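4-hydroxybutyrate CoA-transferase (PDB 3D3U) probably transfers coenzyme A from an acyl-CoA to a carboxylic acid such as acetate or 4-hydroxybutyrate. Local coordinates at residues A[181-189]-A[271-279]. Sequence-based numbering, arbitrary orientation.
Sequences DEPIAEVLP and IFGSKELYD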
# COMPACT_ATOMS: atom_id res chain seq x y z
N ASP A 181 -5.71 5.08 -23.89
CA ASP A 181 -6.43 3.88 -23.71
C ASP A 181 -5.53 2.59 -23.72
O ASP A 181 -4.76 2.31 -24.70
CB ASP A 181 -7.53 3.80 -24.72
CG ASP A 181 -8.43 2.69 -24.40
OD1 ASP A 181 -8.02 1.90 -23.52
OD2 ASP A 181 -9.54 2.51 -24.92
N GLU A 182 -5.57 1.88 -22.59
CA GLU A 182 -4.55 0.89 -22.25
C GLU A 182 -4.87 0.29 -20.86
O GLU A 182 -5.11 1.03 -19.91
CB GLU A 182 -3.10 1.43 -22.39
CG GLU A 182 -2.40 1.11 -23.73
CD GLU A 182 -0.96 0.39 -23.62
OE1 GLU A 182 -0.07 0.68 -22.68
OE2 GLU A 182 -0.67 -0.48 -24.54
N PRO A 183 -4.87 -1.05 -20.77
CA PRO A 183 -5.35 -1.78 -19.58
C PRO A 183 -4.43 -1.59 -18.36
O PRO A 183 -3.21 -1.57 -18.46
CB PRO A 183 -5.30 -3.23 -20.02
CG PRO A 183 -4.18 -3.28 -21.06
CD PRO A 183 -4.32 -1.97 -21.79
N ILE A 184 -5.02 -1.45 -17.18
CA ILE A 184 -4.28 -1.06 -16.04
C ILE A 184 -3.43 -2.24 -15.63
O ILE A 184 -3.96 -3.24 -15.33
CB ILE A 184 -5.34 -0.68 -15.06
CG1 ILE A 184 -5.93 0.65 -15.55
CG2 ILE A 184 -4.81 -0.69 -13.62
CD1 ILE A 184 -5.19 1.90 -15.10
N ALA A 185 -2.11 -2.13 -15.65
CA ALA A 185 -1.26 -3.24 -15.23
C ALA A 185 -1.89 -4.04 -14.16
O ALA A 185 -2.50 -3.49 -13.23
CB ALA A 185 0.03 -2.73 -14.66
N GLU A 186 -1.71 -5.34 -14.26
CA GLU A 186 -2.36 -6.26 -13.29
C GLU A 186 -1.34 -7.03 -12.50
O GLU A 186 -0.33 -7.33 -13.04
CB GLU A 186 -3.38 -7.20 -13.99
CG GLU A 186 -2.97 -7.85 -15.32
CD GLU A 186 -4.16 -8.49 -16.05
OE1 GLU A 186 -4.17 -8.40 -17.30
OE2 GLU A 186 -5.11 -9.08 -15.39
N VAL A 187 -1.55 -7.34 -11.24
CA VAL A 187 -0.62 -8.27 -10.59
C VAL A 187 -1.40 -9.38 -9.94
O VAL A 187 -2.21 -9.13 -9.04
CB VAL A 187 0.39 -7.55 -9.65
CG1 VAL A 187 0.17 -6.04 -9.64
CG2 VAL A 187 0.47 -8.20 -8.23
N LEU A 188 -1.29 -10.60 -10.42
CA LEU A 188 -2.24 -11.50 -9.81
C LEU A 188 -1.55 -12.01 -8.58
O LEU A 188 -0.35 -12.26 -8.67
CB LEU A 188 -2.72 -12.63 -10.73
CG LEU A 188 -2.15 -13.09 -12.07
CD1 LEU A 188 -2.30 -14.67 -12.23
CD2 LEU A 188 -2.76 -12.35 -13.30
N PRO A 189 -2.30 -12.10 -7.46
CA PRO A 189 -1.74 -12.50 -6.05
C PRO A 189 -1.57 -13.98 -5.79
O PRO A 189 -2.44 -14.72 -6.23
CB PRO A 189 -2.83 -12.04 -5.06
CG PRO A 189 -4.17 -11.78 -6.00
CD PRO A 189 -3.76 -11.84 -7.49
N ILE A 271 -4.87 0.21 -4.55
CA ILE A 271 -5.40 -1.08 -5.03
C ILE A 271 -4.68 -1.63 -6.27
O ILE A 271 -4.49 -0.92 -7.24
CB ILE A 271 -6.83 -0.88 -5.45
CG1 ILE A 271 -7.64 -0.11 -4.44
CG2 ILE A 271 -7.50 -2.22 -5.74
CD1 ILE A 271 -9.06 0.16 -5.05
N PHE A 272 -4.33 -2.90 -6.32
CA PHE A 272 -3.94 -3.48 -7.59
C PHE A 272 -4.20 -4.95 -7.61
O PHE A 272 -4.40 -5.54 -6.55
CB PHE A 272 -2.50 -3.28 -7.79
CG PHE A 272 -1.64 -3.49 -6.54
CD1 PHE A 272 -1.35 -2.41 -5.66
CD2 PHE A 272 -0.98 -4.70 -6.33
CE1 PHE A 272 -0.50 -2.60 -4.52
CE2 PHE A 272 -0.12 -4.88 -5.24
CZ PHE A 272 0.09 -3.85 -4.33
N GLY A 273 -4.23 -5.58 -8.78
CA GLY A 273 -4.58 -6.99 -8.82
C GLY A 273 -4.98 -7.33 -10.21
O GLY A 273 -4.40 -6.85 -11.21
N SER A 274 -6.00 -8.15 -10.33
CA SER A 274 -6.37 -8.61 -11.65
C SER A 274 -7.36 -7.60 -12.35
O SER A 274 -7.91 -6.67 -11.70
CB SER A 274 -7.04 -9.96 -11.46
OG SER A 274 -8.40 -9.75 -11.07
N LYS A 275 -7.61 -7.82 -13.65
CA LYS A 275 -8.57 -7.08 -14.38
C LYS A 275 -9.91 -7.20 -13.71
O LYS A 275 -10.67 -6.24 -13.68
CB LYS A 275 -8.65 -7.61 -15.79
CG LYS A 275 -9.48 -6.68 -16.75
CD LYS A 275 -10.06 -7.37 -18.09
CE LYS A 275 -11.34 -6.63 -18.65
NZ LYS A 275 -10.94 -5.16 -18.33
N GLU A 276 -10.23 -8.36 -13.14
CA GLU A 276 -11.47 -8.48 -12.36
C GLU A 276 -11.54 -7.44 -11.23
O GLU A 276 -12.56 -6.80 -11.04
CB GLU A 276 -11.60 -9.86 -11.77
CG GLU A 276 -12.92 -10.04 -11.02
CD GLU A 276 -13.72 -11.21 -11.56
OE1 GLU A 276 -14.69 -11.71 -10.90
OE2 GLU A 276 -13.37 -11.59 -12.71
N LEU A 277 -10.46 -7.28 -10.47
CA LEU A 277 -10.42 -6.24 -9.45
C LEU A 277 -10.84 -4.98 -10.10
O LEU A 277 -11.82 -4.34 -9.64
CB LEU A 277 -9.02 -6.04 -8.92
CG LEU A 277 -8.88 -6.09 -7.42
CD1 LEU A 277 -7.58 -5.61 -6.99
CD2 LEU A 277 -9.91 -5.27 -6.75
N TYR A 278 -10.12 -4.61 -11.17
CA TYR A 278 -10.32 -3.27 -11.78
C TYR A 278 -11.73 -3.11 -12.21
O TYR A 278 -12.39 -2.15 -11.75
CB TYR A 278 -9.33 -2.93 -12.88
CG TYR A 278 -7.90 -3.13 -12.40
CD1 TYR A 278 -7.54 -2.81 -11.09
CD2 TYR A 278 -6.92 -3.68 -13.21
CE1 TYR A 278 -6.26 -3.04 -10.60
CE2 TYR A 278 -5.61 -3.90 -12.73
CZ TYR A 278 -5.30 -3.59 -11.40
OH TYR A 278 -4.02 -3.78 -10.87
N ASP A 279 -12.25 -4.05 -12.99
CA ASP A 279 -13.69 -3.93 -13.26
C ASP A 279 -14.65 -3.92 -12.09
O ASP A 279 -15.70 -3.35 -12.24
CB ASP A 279 -14.28 -4.93 -14.28
CG ASP A 279 -13.39 -5.17 -15.43
OD1 ASP A 279 -12.52 -4.32 -15.67
OD2 ASP A 279 -13.47 -6.20 -16.14
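Val187 N donates to Gly273 O (2.9 Å) where the extended chain 181-189 passes the N-terminal turn of helix 275-281, its backbone nearest at Val187 and Gly273. The contact joins the two α/β parts of this CoA-transferase fold: the linker that leaves edge strand 176-180 of the parallel six-stranded sheet, and the strand-to-helix turn after strand 266-268 of the larger mixed sheet. The same two residues meet a second time: Gly273 CA lies 3.2 Å from Val187 O in a CA-H...O contact.

Tyr278 reaches back from the first helical turn to tie linker and turn together. Its hydroxyl donates in the carbonyl plane to Ala185 O (2.8 Å) and accepts from Gly273 N at 160°, two bonds that fix the ring's outer end. With CG1 of Ile184 beside the backbone N (chi1 -72°), CG2 is left anti to that N and is carried over one ring face, 3.6 Å from the centroid, a CH-pi contact; Ser274 O lies against the opposite face.

At the helix start, Ser274 is the N-cap, accepting from Leu277 N while its OG also pairs with Asp243. Ahead of the cap, Val187 CG1 meets Phe272 CD2 obliquely, and Phe62 packs edge-to-face on that phenylalanine. The extended Glu186 side chain brings OE2 to the first turn, where Lys275 N donates to it over 3.3 Å from above the carboxylate plane.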